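Uncharacterized protein MJ1460 (PDB 2OSO) is of unknown function but binds a zinc ion through a V4R (vinyl-4-reductase) domain and probably belongs to that family. Local coordinates at residues Ile75-Asp87 with Pro97-Trp109. The protein carries 3 engineered substitutions. Sequence-based numbering, arbitrary orientation.
Sequences IFKLMNFGDLEID and PYKIKLSNPPYQW
Edge strand 83-85 of the four-stranded antiparallel sheet pairs with strand 98-103 of the V4R domain, and two hydrogen-bonded pairs, Asp-83 with Ser-103 and Glu-85 with Lys-101, hold it there. Asp-83 N reaches Ser-103 O at 2.8 Å, and Glu-85 N gives Lys-101 O a nearly straight bond (N-H...O 177°). Between them, Leu-84 and Leu-102 form the non-hydrogen-bonded pair, both turned to the buried face under helix 118-132. With its CG anti to the backbone N (chi1 -176°), Leu-102 brings CD1 within 3.8 Å of Phe-76 CD2 and 3.9 Å of Leu-84 CD1, tying the end of helix 69-79 to the sheet. Just past the strand, Ile-86 lies beside Ile-100, their CG2 methyls 3.9 Å apart, apolar beta-branched chains that suit a buried place. The opposite face, with Asp-83, Glu-85, Lys-101 and Ser-103, is at least partly exposed, so polar chains can lie there. Glu-85 OE1 forms a salt bridge with Lys-150, while its OE2 has at most a weak bond with Ser-103 OG (3.3 Å). Asp-83 OD1 forms a salt bridge with Lys-77 NZ (3.0 Å), met on the syn side, while OD2 accepts from a water that also binds Lys-77 NZ. An alanine here would probably leave the Lys-77 ammonium without its mate and the bridging water without its acceptor. Gly-82 suits the strand entry because a side chain would clash with Ser-103 O and Asn-104 O. Beyond it, Pro-106, whose carbonyl O is hydrogen-bonded to NE2 of the zinc ligand His-117, lays CG over one face of the Phe-81 ring, 4.2 Å from its centroid, with the CE methyl of Met-79, present as selenomethionine, against the opposite face.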
ATOM      1  N   ILE A  75     -13.188 -10.353   3.743  1.00 30.95           N
ATOM      2  CA  ILE A  75     -12.252  -9.333   3.245  1.00 30.28           C
ATOM      3  C   ILE A  75     -11.099  -9.099   4.213  1.00 27.09           C
ATOM      4  O   ILE A  75      -9.955  -8.990   3.794  1.00 25.40           O
ATOM      5  CB  ILE A  75     -12.952  -7.994   2.984  1.00 32.26           C
ATOM      6  CG1 ILE A  75     -13.892  -8.139   1.779  1.00 33.34           C
ATOM      7  CG2 ILE A  75     -11.905  -6.891   2.749  1.00 34.06           C
ATOM      8  CD1 ILE A  75     -14.927  -7.024   1.615  1.00 33.19           C
ATOM      9  N   PHE A  76     -11.365  -9.045   5.511  1.00 26.77           N
ATOM     10  CA  PHE A  76     -10.267  -8.856   6.487  1.00 26.32           C
ATOM     11  C   PHE A  76      -9.278 -10.043   6.492  1.00 27.54           C
ATOM     12  O   PHE A  76      -8.066  -9.843   6.577  1.00 26.83           O
ATOM     13  CB  PHE A  76     -10.787  -8.526   7.876  1.00 25.66           C
ATOM     14  CG  PHE A  76     -10.907  -7.038   8.134  1.00 23.82           C
ATOM     15  CD1 PHE A  76     -11.751  -6.272   7.360  1.00 25.95           C
ATOM     16  CD2 PHE A  76     -10.183  -6.432   9.129  1.00 26.11           C
ATOM     17  CE1 PHE A  76     -11.837  -4.911   7.518  1.00 26.75           C
ATOM     18  CE2 PHE A  76     -10.264  -5.065   9.318  1.00 25.96           C
ATOM     19  CZ  PHE A  76     -11.117  -4.311   8.533  1.00 24.75           C
ATOM     20  N   LYS A  77      -9.777 -11.264   6.335  1.00 27.83           N
ATOM     21  CA  LYS A  77      -8.856 -12.411   6.207  1.00 30.09           C
ATOM     22  C   LYS A  77      -8.049 -12.359   4.908  1.00 27.53           C
ATOM     23  O   LYS A  77      -6.870 -12.694   4.908  1.00 26.01           O
ATOM     24  CB  LYS A  77      -9.591 -13.749   6.286  1.00 32.25           C
ATOM     25  CG  LYS A  77     -10.149 -14.080   7.650  1.00 36.25           C
ATOM     26  CD  LYS A  77      -9.054 -14.267   8.717  1.00 38.52           C
ATOM     27  CE  LYS A  77      -8.090 -15.412   8.373  1.00 40.32           C
ATOM     28  NZ  LYS A  77      -7.295 -15.935   9.582  1.00 39.98           N
ATOM     29  N   LEU A  78      -8.708 -12.017   3.801  1.00 26.83           N
ATOM     30  CA  LEU A  78      -8.017 -11.888   2.503  1.00 28.05           C
ATOM     31  C   LEU A  78      -6.936 -10.809   2.492  1.00 29.07           C
ATOM     32  O   LEU A  78      -5.868 -10.985   1.883  1.00 31.21           O
ATOM     33  CB  LEU A  78      -9.030 -11.591   1.417  1.00 28.52           C
ATOM     34  CG  LEU A  78      -9.952 -12.731   1.035  1.00 29.24           C
ATOM     35  CD1 LEU A  78     -10.969 -12.251  -0.009  1.00 27.67           C
ATOM     36  CD2 LEU A  78      -9.145 -13.946   0.541  1.00 30.06           C
HETATM   37  N   MSE A  79      -7.204  -9.700   3.177  1.00 26.71           N
HETATM   38  CA  MSE A  79      -6.251  -8.614   3.294  1.00 27.73           C
HETATM   39  C   MSE A  79      -5.103  -8.962   4.258  1.00 28.38           C
HETATM   40  O   MSE A  79      -4.074  -8.280   4.274  1.00 27.72           O
HETATM   41  CB  MSE A  79      -6.976  -7.371   3.773  1.00 26.93           C
HETATM   42  CG  MSE A  79      -7.957  -6.770   2.848  1.00 29.81           C
HETATM   43 SE   MSE A  79      -8.623  -5.030   3.568  0.75 28.43          SE
HETATM   44  CE  MSE A  79      -7.100  -3.918   3.125  1.00 30.27           C
ATOM     45  N   ASN A  80      -5.273 -10.032   5.044  1.00 27.86           N
ATOM     46  CA  ASN A  80      -4.348 -10.407   6.096  1.00 28.52           C
ATOM     47  C   ASN A  80      -4.331  -9.352   7.196  1.00 27.81           C
ATOM     48  O   ASN A  80      -3.317  -9.123   7.927  1.00 28.96           O
ATOM     49  CB  ASN A  80      -2.945 -10.735   5.543  1.00 29.58           C
ATOM     50  CG  ASN A  80      -2.176 -11.640   6.461  1.00 31.87           C
ATOM     51  OD1 ASN A  80      -2.784 -12.389   7.219  1.00 33.57           O
ATOM     52  ND2 ASN A  80      -0.839 -11.570   6.430  1.00 31.98           N
ATOM     53  N   PHE A  81      -5.505  -8.759   7.408  1.00 26.54           N
ATOM     54  CA  PHE A  81      -5.678  -7.719   8.446  1.00 26.51           C
ATOM     55  C   PHE A  81      -6.180  -8.285   9.783  1.00 27.48           C
ATOM     56  O   PHE A  81      -6.286  -7.559  10.757  1.00 28.34           O
ATOM     57  CB  PHE A  81      -6.627  -6.619   7.893  1.00 26.12           C
ATOM     58  CG  PHE A  81      -5.912  -5.462   7.230  1.00 24.22           C
ATOM     59  CD1 PHE A  81      -4.676  -5.629   6.631  1.00 23.58           C
ATOM     60  CD2 PHE A  81      -6.511  -4.218   7.192  1.00 23.39           C
ATOM     61  CE1 PHE A  81      -4.015  -4.573   6.076  1.00 24.70           C
ATOM     62  CE2 PHE A  81      -5.893  -3.151   6.646  1.00 24.87           C
ATOM     63  CZ  PHE A  81      -4.614  -3.308   6.065  1.00 26.53           C
ATOM     64  N   GLY A  82      -6.441  -9.596   9.833  1.00 29.21           N
ATOM     65  CA  GLY A  82      -6.859 -10.278  11.045  1.00 28.25           C
ATOM     66  C   GLY A  82      -8.280 -10.815  11.065  1.00 28.48           C
ATOM     67  O   GLY A  82      -8.986 -10.822  10.053  1.00 23.66           O
ATOM     68  N   ASP A  83      -8.662 -11.292  12.244  1.00 28.08           N
ATOM     69  CA  ASP A  83      -9.957 -11.942  12.492  1.00 29.53           C
ATOM     70  C   ASP A  83     -10.878 -10.963  13.190  1.00 27.82           C
ATOM     71  O   ASP A  83     -10.718 -10.656  14.376  1.00 25.75           O
ATOM     72  CB  ASP A  83      -9.792 -13.183  13.361  1.00 29.96           C
ATOM     73  CG  ASP A  83      -8.721 -14.112  12.843  1.00 32.36           C
ATOM     74  OD1 ASP A  83      -8.945 -14.831  11.846  1.00 33.01           O
ATOM     75  OD2 ASP A  83      -7.634 -14.103  13.426  1.00 34.79           O
ATOM     76  N   LEU A  84     -11.856 -10.506  12.439  1.00 28.43           N
ATOM     77  CA  LEU A  84     -12.801  -9.515  12.870  1.00 29.38           C
ATOM     78  C   LEU A  84     -13.924 -10.243  13.641  1.00 30.45           C
ATOM     79  O   LEU A  84     -14.499 -11.196  13.153  1.00 29.72           O
ATOM     80  CB  LEU A  84     -13.345  -8.808  11.614  1.00 30.83           C
ATOM     81  CG  LEU A  84     -13.913  -7.403  11.644  1.00 32.29           C
ATOM     82  CD1 LEU A  84     -13.018  -6.456  12.426  1.00 31.71           C
ATOM     83  CD2 LEU A  84     -14.204  -6.886  10.171  1.00 30.40           C
ATOM     84  N   GLU A  85     -14.178  -9.804  14.867  1.00 31.56           N
ATOM     85  CA  GLU A  85     -15.214 -10.370  15.722  1.00 33.00           C
ATOM     86  C   GLU A  85     -16.405  -9.417  15.744  1.00 31.87           C
ATOM     87  O   GLU A  85     -16.329  -8.326  16.304  1.00 29.52           O
ATOM     88  CB  GLU A  85     -14.664 -10.626  17.134  1.00 34.26           C
ATOM     89  CG  GLU A  85     -13.475 -11.570  17.139  1.00 35.48           C
ATOM     90  CD  GLU A  85     -12.843 -11.833  18.516  1.00 37.05           C
ATOM     91  OE1 GLU A  85     -13.357 -11.379  19.572  1.00 38.78           O
ATOM     92  OE2 GLU A  85     -11.796 -12.514  18.513  1.00 40.70           O
ATOM     93  N   ILE A  86     -17.499  -9.844  15.120  1.00 31.88           N
ATOM     94  CA  ILE A  86     -18.753  -9.063  15.026  1.00 32.41           C
ATOM     95  C   ILE A  86     -19.912 -10.025  15.220  1.00 32.37           C
ATOM     96  O   ILE A  86     -20.026 -11.003  14.478  1.00 32.85           O
ATOM     97  CB  ILE A  86     -18.949  -8.386  13.623  1.00 33.25           C
ATOM     98  CG1 ILE A  86     -17.621  -7.824  13.075  1.00 34.36           C
ATOM     99  CG2 ILE A  86     -20.065  -7.342  13.677  1.00 33.19           C
ATOM    100  CD1 ILE A  86     -17.761  -6.858  11.849  1.00 33.44           C
ATOM    101  N   ASP A  87     -20.754  -9.751  16.214  1.00 31.93           N
ATOM    102  CA  ASP A  87     -21.997 -10.482  16.432  1.00 31.20           C
ATOM    103  C   ASP A  87     -23.119  -9.770  15.681  1.00 31.10           C
ATOM    104  O   ASP A  87     -23.713  -8.826  16.189  1.00 30.90           O
ATOM    105  CB  ASP A  87     -22.294 -10.520  17.926  1.00 31.23           C
ATOM    106  CG  ASP A  87     -23.479 -11.458  18.288  1.00 31.37           C
ATOM    107  OD1 ASP A  87     -24.287 -11.776  17.389  1.00 31.12           O
ATOM    108  OD2 ASP A  87     -23.583 -11.865  19.479  1.00 31.40           O
ATOM    109  N   PRO A  97     -24.601   2.482  20.632  1.00 34.01           N
ATOM    110  CA  PRO A  97     -23.362   2.055  19.967  1.00 32.69           C
ATOM    111  C   PRO A  97     -23.039   0.567  20.173  1.00 31.65           C
ATOM    112  O   PRO A  97     -23.465  -0.034  21.170  1.00 31.95           O
ATOM    113  CB  PRO A  97     -22.308   2.942  20.634  1.00 33.40           C
ATOM    114  CG  PRO A  97     -22.865   3.265  21.957  1.00 33.64           C
ATOM    115  CD  PRO A  97     -24.331   3.321  21.815  1.00 32.94           C
ATOM    116  N   TYR A  98     -22.302  -0.010  19.232  1.00 28.33           N
ATOM    117  CA  TYR A  98     -21.882  -1.398  19.281  1.00 27.95           C
ATOM    118  C   TYR A  98     -20.391  -1.474  19.524  1.00 28.18           C
ATOM    119  O   TYR A  98     -19.689  -0.459  19.534  1.00 28.92           O
ATOM    120  CB  TYR A  98     -22.199  -2.098  17.932  1.00 26.49           C
ATOM    121  CG  TYR A  98     -23.556  -1.754  17.345  1.00 26.67           C
ATOM    122  CD1 TYR A  98     -24.722  -2.249  17.910  1.00 26.28           C
ATOM    123  CD2 TYR A  98     -23.668  -0.957  16.206  1.00 25.99           C
ATOM    124  CE1 TYR A  98     -25.941  -1.936  17.420  1.00 25.56           C
ATOM    125  CE2 TYR A  98     -24.914  -0.639  15.667  1.00 26.99           C
ATOM    126  CZ  TYR A  98     -26.069  -1.139  16.289  1.00 27.69           C
ATOM    127  OH  TYR A  98     -27.334  -0.885  15.811  1.00 25.08           O
ATOM    128  N   LYS A  99     -19.900  -2.688  19.702  1.00 28.00           N
ATOM    129  CA  LYS A  99     -18.486  -2.922  19.855  1.00 29.51           C
ATOM    130  C   LYS A  99     -18.137  -4.064  18.965  1.00 29.14           C
ATOM    131  O   LYS A  99     -18.876  -5.035  18.887  1.00 29.58           O
ATOM    132  CB  LYS A  99     -18.112  -3.258  21.299  1.00 29.38           C
ATOM    133  CG  LYS A  99     -18.222  -2.055  22.229  1.00 32.19           C
ATOM    134  CD  LYS A  99     -17.345  -2.230  23.433  1.00 33.98           C
ATOM    135  CE  LYS A  99     -17.805  -1.403  24.639  1.00 36.57           C
ATOM    136  NZ  LYS A  99     -17.494   0.035  24.503  1.00 38.46           N
ATOM    137  N   ILE A 100     -17.011  -3.929  18.287  1.00 29.11           N
ATOM    138  CA  ILE A 100     -16.447  -4.998  17.489  1.00 31.07           C
ATOM    139  C   ILE A 100     -14.947  -5.103  17.785  1.00 29.09           C
ATOM    140  O   ILE A 100     -14.302  -4.142  18.196  1.00 28.43           O
ATOM    141  CB  ILE A 100     -16.743  -4.797  15.963  1.00 32.61           C
ATOM    142  CG1 ILE A 100     -16.042  -3.615  15.378  1.00 33.64           C
ATOM    143  CG2 ILE A 100     -18.209  -4.534  15.727  1.00 33.32           C
ATOM    144  CD1 ILE A 100     -16.651  -3.261  13.953  1.00 34.45           C
ATOM    145  N   LYS A 101     -14.393  -6.287  17.593  1.00 27.80           N
ATOM    146  CA  LYS A 101     -13.014  -6.513  17.969  1.00 26.53           C
ATOM    147  C   LYS A 101     -12.222  -7.022  16.774  1.00 26.41           C
ATOM    148  O   LYS A 101     -12.755  -7.669  15.871  1.00 24.50           O
ATOM    149  CB  LYS A 101     -12.924  -7.479  19.139  1.00 25.33           C
ATOM    150  CG  LYS A 101     -13.725  -7.083  20.433  1.00 25.53           C
ATOM    151  CD  LYS A 101     -13.122  -7.835  21.663  1.00 25.65           C
ATOM    152  CE  LYS A 101     -13.955  -7.766  22.983  1.00 24.15           C
ATOM    153  NZ  LYS A 101     -13.433  -8.726  24.064  1.00 22.49           N
ATOM    154  N   LEU A 102     -10.936  -6.728  16.778  1.00 27.81           N
ATOM    155  CA  LEU A 102     -10.008  -7.337  15.850  1.00 28.11           C
ATOM    156  C   LEU A 102      -8.834  -8.130  16.530  1.00 27.36           C
ATOM    157  O   LEU A 102      -8.120  -7.650  17.439  1.00 27.63           O
ATOM    158  CB  LEU A 102      -9.532  -6.281  14.851  1.00 28.23           C
ATOM    159  CG  LEU A 102      -8.611  -6.723  13.710  1.00 26.91           C
ATOM    160  CD1 LEU A 102      -9.297  -7.569  12.614  1.00 28.31           C
ATOM    161  CD2 LEU A 102      -7.999  -5.436  13.119  1.00 28.84           C
ATOM    162  N   SER A 103      -8.731  -9.402  16.146  1.00 28.99           N
ATOM    163  CA  SER A 103      -7.645 -10.304  16.570  1.00 29.74           C
ATOM    164  C   SER A 103      -6.585 -10.427  15.470  1.00 29.30           C
ATOM    165  O   SER A 103      -6.924 -10.472  14.298  1.00 29.09           O
ATOM    166  CB  SER A 103      -8.184 -11.717  16.801  1.00 32.02           C
ATOM    167  OG  SER A 103      -8.539 -11.879  18.147  1.00 36.96           O
ATOM    168  N   ASN A 104      -5.321 -10.554  15.867  1.00 29.82           N
ATOM    169  CA  ASN A 104      -4.170 -10.690  14.920  1.00 28.64           C
ATOM    170  C   ASN A 104      -4.081  -9.565  13.859  1.00 27.44           C
ATOM    171  O   ASN A 104      -3.986  -9.840  12.640  1.00 25.29           O
ATOM    172  CB  ASN A 104      -4.204 -12.096  14.276  1.00 30.16           C
ATOM    173  CG  ASN A 104      -2.867 -12.521  13.671  1.00 32.84           C
ATOM    174  OD1 ASN A 104      -1.790 -12.130  14.131  1.00 34.64           O
ATOM    175  ND2 ASN A 104      -2.937 -13.315  12.613  1.00 33.77           N
ATOM    176  N   PRO A 105      -4.104  -8.293  14.309  1.00 25.38           N
ATOM    177  CA  PRO A 105      -4.093  -7.135  13.415  1.00 25.64           C
ATOM    178  C   PRO A 105      -2.662  -6.883  12.892  1.00 25.77           C
ATOM    179  O   PRO A 105      -1.737  -7.554  13.321  1.00 25.78           O
ATOM    180  CB  PRO A 105      -4.530  -6.002  14.311  1.00 25.07           C
ATOM    181  CG  PRO A 105      -3.852  -6.381  15.643  1.00 25.11           C
ATOM    182  CD  PRO A 105      -4.011  -7.879  15.722  1.00 25.63           C
ATOM    183  N   PRO A 106      -2.494  -5.974  11.928  1.00 25.82           N
ATOM    184  CA  PRO A 106      -1.128  -5.599  11.564  1.00 26.71           C
ATOM    185  C   PRO A 106      -0.455  -4.751  12.649  1.00 26.88           C
ATOM    186  O   PRO A 106      -1.102  -4.327  13.617  1.00 24.41           O
ATOM    187  CB  PRO A 106      -1.304  -4.799  10.247  1.00 27.37           C
ATOM    188  CG  PRO A 106      -2.703  -4.826   9.923  1.00 28.53           C
ATOM    189  CD  PRO A 106      -3.503  -5.340  11.052  1.00 27.41           C
ATOM    190  N   TYR A 107       0.845  -4.531  12.470  1.00 28.17           N
ATOM    191  CA  TYR A 107       1.632  -3.636  13.286  1.00 29.71           C
ATOM    192  C   TYR A 107       1.765  -4.080  14.730  1.00 28.18           C
ATOM    193  O   TYR A 107       1.793  -3.235  15.589  1.00 26.19           O
ATOM    194  CB  TYR A 107       1.040  -2.228  13.285  1.00 33.89           C
ATOM    195  CG  TYR A 107       0.985  -1.608  11.930  1.00 35.24           C
ATOM    196  CD1 TYR A 107       2.147  -1.457  11.191  1.00 36.60           C
ATOM    197  CD2 TYR A 107      -0.194  -1.117  11.414  1.00 36.01           C
ATOM    198  CE1 TYR A 107       2.133  -0.880   9.967  1.00 36.66           C
ATOM    199  CE2 TYR A 107      -0.230  -0.510  10.171  1.00 36.20           C
ATOM    200  CZ  TYR A 107       0.962  -0.395   9.452  1.00 35.99           C
ATOM    201  OH  TYR A 107       1.014   0.170   8.186  1.00 37.51           O
ATOM    202  N   GLN A 108       1.827  -5.385  14.980  1.00 27.90           N
ATOM    203  CA  GLN A 108       2.053  -5.903  16.360  1.00 28.97           C
ATOM    204  C   GLN A 108       3.483  -5.667  16.902  1.00 28.93           C
ATOM    205  O   GLN A 108       3.745  -5.757  18.126  1.00 30.57           O
ATOM    206  CB  GLN A 108       1.691  -7.387  16.412  1.00 29.14           C
ATOM    207  CG  GLN A 108       0.224  -7.708  16.199  1.00 29.88           C
ATOM    208  CD  GLN A 108      -0.001  -9.207  16.046  1.00 30.31           C
ATOM    209  OE1 GLN A 108       0.566  -9.986  16.802  1.00 32.28           O
ATOM    210  NE2 GLN A 108      -0.743  -9.622  15.021  1.00 28.00           N
ATOM    211  N   TRP A 109       4.408  -5.376  15.999  1.00 30.10           N
ATOM    212  CA  TRP A 109       5.771  -4.934  16.343  1.00 28.68           C
ATOM    213  C   TRP A 109       5.788  -3.467  16.824  1.00 29.63           C
ATOM    214  O   TRP A 109       6.847  -2.946  17.191  1.00 28.61           O
ATOM    215  CB  TRP A 109       6.715  -5.112  15.153  1.00 28.10           C
ATOM    216  CG  TRP A 109       6.179  -4.599  13.827  1.00 27.53           C
ATOM    217  CD1 TRP A 109       5.481  -5.309  12.878  1.00 28.23           C
ATOM    218  CD2 TRP A 109       6.295  -3.269  13.311  1.00 25.95           C
ATOM    219  NE1 TRP A 109       5.137  -4.495  11.842  1.00 28.15           N
ATOM    220  CE2 TRP A 109       5.625  -3.238  12.078  1.00 28.53           C
ATOM    221  CE3 TRP A 109       6.887  -2.100  13.778  1.00 28.33           C
ATOM    222  CZ2 TRP A 109       5.537  -2.079  11.321  1.00 29.00           C
ATOM    223  CZ3 TRP A 109       6.789  -0.955  13.038  1.00 27.68           C
ATOM    224  CH2 TRP A 109       6.132  -0.945  11.837  1.00 28.21           C
TER
HETATM  225  O   HOH W   1      -5.961 -14.184  11.126  1.00 41.56           O
HETATM  226  O   HOH W   2     -19.963  -7.479  18.205  1.00 31.40           O